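Local coordinates for VAO-type flavoprotein oxidase VAO615 (Myceliophthora thermophila, PDB 6F72) that probably acts as a flavoprotein oxidase of still unidentified substrate, binding one FAD bicovalently and reacting rapidly with oxygen once reduced, at residues S40-K45 with Q144-R149. Numbering follows the deposited sequence.
Sequences SRDWAK and QKHNVR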
ATOM      1  N   SER A  40      19.849 -28.588   7.370  1.00 39.33           N
ATOM      2  CA  SER A  40      18.474 -29.001   7.042  1.00 38.90           C
ATOM      3  C   SER A  40      17.798 -29.662   8.246  1.00 39.56           C
ATOM      4  O   SER A  40      16.569 -29.695   8.333  1.00 39.02           O
ATOM      5  CB  SER A  40      18.440 -29.889   5.811  1.00 39.41           C
ATOM      6  OG  SER A  40      19.551 -30.745   5.825  1.00 41.12           O
ATOM      7  N   ARG A  41      18.635 -30.154   9.164  1.00 40.88           N
ATOM      8  CA  ARG A  41      18.231 -30.669  10.464  1.00 41.71           C
ATOM      9  C   ARG A  41      17.747 -29.523  11.365  1.00 40.74           C
ATOM     10  O   ARG A  41      16.736 -29.672  12.061  1.00 40.61           O
ATOM     11  CB  ARG A  41      19.397 -31.430  11.107  1.00 43.60           C
ATOM     12  CG  ARG A  41      19.042 -32.191  12.374  1.00 44.88           C
ATOM     13  CD  ARG A  41      20.138 -33.171  12.763  1.00 47.00           C
ATOM     14  NE  ARG A  41      19.912 -34.493  12.187  1.00 48.20           N
ATOM     15  CZ  ARG A  41      20.757 -35.517  12.274  1.00 50.15           C
ATOM     16  NH1 ARG A  41      21.913 -35.402  12.919  1.00 51.32           N
ATOM     17  NH2 ARG A  41      20.441 -36.670  11.705  1.00 51.21           N
ATOM     18  N   ASP A  42      18.463 -28.392  11.343  1.00 40.06           N
ATOM     19  CA  ASP A  42      18.014 -27.175  12.023  1.00 38.93           C
ATOM     20  C   ASP A  42      16.657 -26.742  11.479  1.00 37.65           C
ATOM     21  O   ASP A  42      15.728 -26.489  12.251  1.00 37.40           O
ATOM     22  CB  ASP A  42      19.028 -26.039  11.869  1.00 38.55           C
ATOM     23  CG  ASP A  42      20.280 -26.232  12.706  1.00 39.90           C
ATOM     24  OD1 ASP A  42      20.194 -26.784  13.827  1.00 40.80           O
ATOM     25  OD2 ASP A  42      21.361 -25.802  12.240  1.00 40.19           O
ATOM     26  N   TRP A  43      16.541 -26.690  10.152  1.00 37.01           N
ATOM     27  CA  TRP A  43      15.284 -26.328   9.494  1.00 35.99           C
ATOM     28  C   TRP A  43      14.140 -27.310   9.826  1.00 36.57           C
ATOM     29  O   TRP A  43      13.032 -26.871  10.174  1.00 35.97           O
ATOM     30  CB  TRP A  43      15.491 -26.124   7.978  1.00 35.45           C
ATOM     31  CG  TRP A  43      16.354 -24.898   7.658  1.00 34.82           C
ATOM     32  CD1 TRP A  43      17.634 -24.892   7.164  1.00 35.25           C
ATOM     33  CD2 TRP A  43      15.993 -23.515   7.839  1.00 33.82           C
ATOM     34  NE1 TRP A  43      18.090 -23.602   7.021  1.00 34.61           N
ATOM     35  CE2 TRP A  43      17.109 -22.735   7.426  1.00 33.70           C
ATOM     36  CE3 TRP A  43      14.836 -22.862   8.287  1.00 33.15           C
ATOM     37  CZ2 TRP A  43      17.101 -21.338   7.458  1.00 32.93           C
ATOM     38  CZ3 TRP A  43      14.830 -21.448   8.321  1.00 32.38           C
ATOM     39  CH2 TRP A  43      15.960 -20.711   7.907  1.00 32.22           C
ATOM     40  N   ALA A  44      14.427 -28.617   9.768  1.00 37.72           N
ATOM     41  CA  ALA A  44      13.461 -29.653  10.163  1.00 38.61           C
ATOM     42  C   ALA A  44      12.964 -29.482  11.613  1.00 38.83           C
ATOM     43  O   ALA A  44      11.775 -29.621  11.880  1.00 38.69           O
ATOM     44  CB  ALA A  44      14.038 -31.050   9.955  1.00 40.04           C
ATOM     45  N   LYS A  45      13.886 -29.171  12.522  1.00 39.39           N
ATOM     46  CA  LYS A  45      13.599 -28.942  13.941  1.00 40.12           C
ATOM     47  C   LYS A  45      12.663 -27.727  14.133  1.00 39.07           C
ATOM     48  O   LYS A  45      11.740 -27.780  14.956  1.00 39.22           O
ATOM     49  CB  LYS A  45      14.929 -28.802  14.706  1.00 41.02           C
ATOM     50  CG  LYS A  45      14.883 -28.285  16.142  1.00 41.38           C
ATOM     51  CD  LYS A  45      16.107 -27.414  16.426  1.00 41.49           C
ATOM     52  CE  LYS A  45      15.883 -25.956  16.009  1.00 40.14           C
ATOM     53  NZ  LYS A  45      17.110 -25.256  15.515  1.00 39.96           N
ATOM     54  N   GLN A 144      16.578 -15.649  15.779  1.00 27.84           N
ATOM     55  CA  GLN A 144      17.499 -15.020  16.723  1.00 28.34           C
ATOM     56  C   GLN A 144      18.617 -15.979  17.176  1.00 29.42           C
ATOM     57  O   GLN A 144      19.782 -15.580  17.261  1.00 29.79           O
ATOM     58  CB  GLN A 144      16.737 -14.305  17.868  1.00 28.27           C
ATOM     59  CG  GLN A 144      15.991 -13.057  17.333  1.00 27.43           C
ATOM     60  CD  GLN A 144      15.088 -12.308  18.335  1.00 27.27           C
ATOM     61  OE1 GLN A 144      15.571 -11.609  19.245  1.00 27.53           O
ATOM     62  NE2 GLN A 144      13.764 -12.397  18.122  1.00 26.76           N
ATOM     63  N   LYS A 145      18.277 -17.249  17.402  1.00 29.95           N
ATOM     64  CA  LYS A 145      19.286 -18.279  17.697  1.00 31.04           C
ATOM     65  C   LYS A 145      20.281 -18.441  16.537  1.00 31.09           C
ATOM     66  O   LYS A 145      21.491 -18.558  16.767  1.00 31.87           O
ATOM     67  CB  LYS A 145      18.621 -19.623  18.032  1.00 31.71           C
ATOM     68  CG  LYS A 145      19.585 -20.725  18.458  1.00 33.10           C
ATOM     69  CD  LYS A 145      18.940 -22.102  18.359  1.00 33.69           C
ATOM     70  CE  LYS A 145      19.959 -23.208  18.536  1.00 35.03           C
ATOM     71  NZ  LYS A 145      19.267 -24.493  18.813  1.00 35.80           N
ATOM     72  N   HIS A 146      19.766 -18.409  15.305  1.00 30.27           N
ATOM     73  CA  HIS A 146      20.558 -18.732  14.100  1.00 30.37           C
ATOM     74  C   HIS A 146      21.013 -17.557  13.246  1.00 29.61           C
ATOM     75  O   HIS A 146      21.585 -17.765  12.164  1.00 29.68           O
ATOM     76  CB  HIS A 146      19.814 -19.747  13.226  1.00 30.32           C
ATOM     77  CG  HIS A 146      19.709 -21.097  13.855  1.00 31.33           C
ATOM     78  ND1 HIS A 146      20.799 -21.922  14.024  1.00 32.52           N
ATOM     79  CD2 HIS A 146      18.653 -21.751  14.388  1.00 31.44           C
ATOM     80  CE1 HIS A 146      20.415 -23.039  14.618  1.00 33.32           C
ATOM     81  NE2 HIS A 146      19.117 -22.960  14.849  1.00 32.69           N
ATOM     82  N   ASN A 147      20.749 -16.337  13.727  1.00 28.87           N
ATOM     83  CA  ASN A 147      21.158 -15.101  13.062  1.00 28.09           C
ATOM     84  C   ASN A 147      20.563 -14.962  11.648  1.00 27.17           C
ATOM     85  O   ASN A 147      21.220 -14.485  10.714  1.00 26.98           O
ATOM     86  CB  ASN A 147      22.691 -14.973  13.092  1.00 28.84           C
ATOM     87  CG  ASN A 147      23.178 -13.617  12.648  1.00 28.35           C
ATOM     88  OD1 ASN A 147      22.557 -12.584  12.920  1.00 27.70           O
ATOM     89  ND2 ASN A 147      24.297 -13.613  11.949  1.00 28.70           N
ATOM     90  N   VAL A 148      19.305 -15.374  11.510  1.00 26.63           N
ATOM     91  CA  VAL A 148      18.575 -15.260  10.242  1.00 25.86           C
ATOM     92  C   VAL A 148      17.768 -13.955  10.206  1.00 24.91           C
ATOM     93  O   VAL A 148      17.121 -13.580  11.200  1.00 24.64           O
ATOM     94  CB  VAL A 148      17.663 -16.494   9.995  1.00 26.02           C
ATOM     95  CG1 VAL A 148      16.800 -16.330   8.755  1.00 25.31           C
ATOM     96  CG2 VAL A 148      18.503 -17.766   9.862  1.00 26.99           C
ATOM     97  N   ARG A 149      17.833 -13.264   9.063  1.00 24.31           N
ATOM     98  CA  ARG A 149      16.961 -12.128   8.781  1.00 23.45           C
ATOM     99  C   ARG A 149      15.479 -12.528   8.769  1.00 23.07           C
ATOM    100  O   ARG A 149      15.064 -13.440   8.050  1.00 23.11           O
ATOM    101  CB  ARG A 149      17.343 -11.492   7.445  1.00 23.20           C
ATOM    102  CG  ARG A 149      16.564 -10.235   7.076  1.00 22.53           C
ATOM    103  CD  ARG A 149      16.849  -9.823   5.635  1.00 22.34           C
ATOM    104  NE  ARG A 149      15.826  -8.892   5.180  1.00 21.80           N
ATOM    105  CZ  ARG A 149      15.878  -8.153   4.076  1.00 21.59           C
ATOM    106  NH1 ARG A 149      16.917  -8.221   3.255  1.00 21.82           N
ATOM    107  NH2 ARG A 149      14.871  -7.331   3.802  1.00 21.23           N
TER
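The imidazole of H146, near the C-terminal end of helix 133-146, reaches over to D42 and K45, which stand one turn apart on helix 40-49. K45 NZ comes in at the ring edge, close to its plane, and lies 3.1 Å from H146 NE2. D42 meets the ring obliquely: its carboxylate carbon CG sits 3.7 Å from H146 CE1, with carboxylate and ring planes 44° apart. K45 gets there with CG anti to the backbone N (chi1 168°) and bends along the rest of its chain, which brings K45 NZ to 3.8 Å from D42 OD1, a long salt bridge inside the helix. K145 starts the same way, CG anti to the backbone N, but runs extended from there. K145 CG lies over one face of the H146 ring, offset toward the rim, and K145 NZ ends 4.0 Å from K45 NZ. Beneath this polar group W43 CH2 touches V148 CG2 at 4.4 Å; F142 and the stacked ring of Y126 also meet the indole, and L169 of strand 169-172 touches both W43 and V148. The contact thus joins the N-terminal helix to the end of a helix of the PCMH-type FAD-binding domain, where N147, with positive phi, turns the chain toward strand 150-153. With an alanine at D42 the carboxylate is gone, and K45 would probably lose its long salt bridge and be freer to turn away from H146. With two lysine ammonium groups so near, D42 is likely to offset part of their mutual repulsion, and the contact pairs a partly exposed charged layer with a buried apolar one.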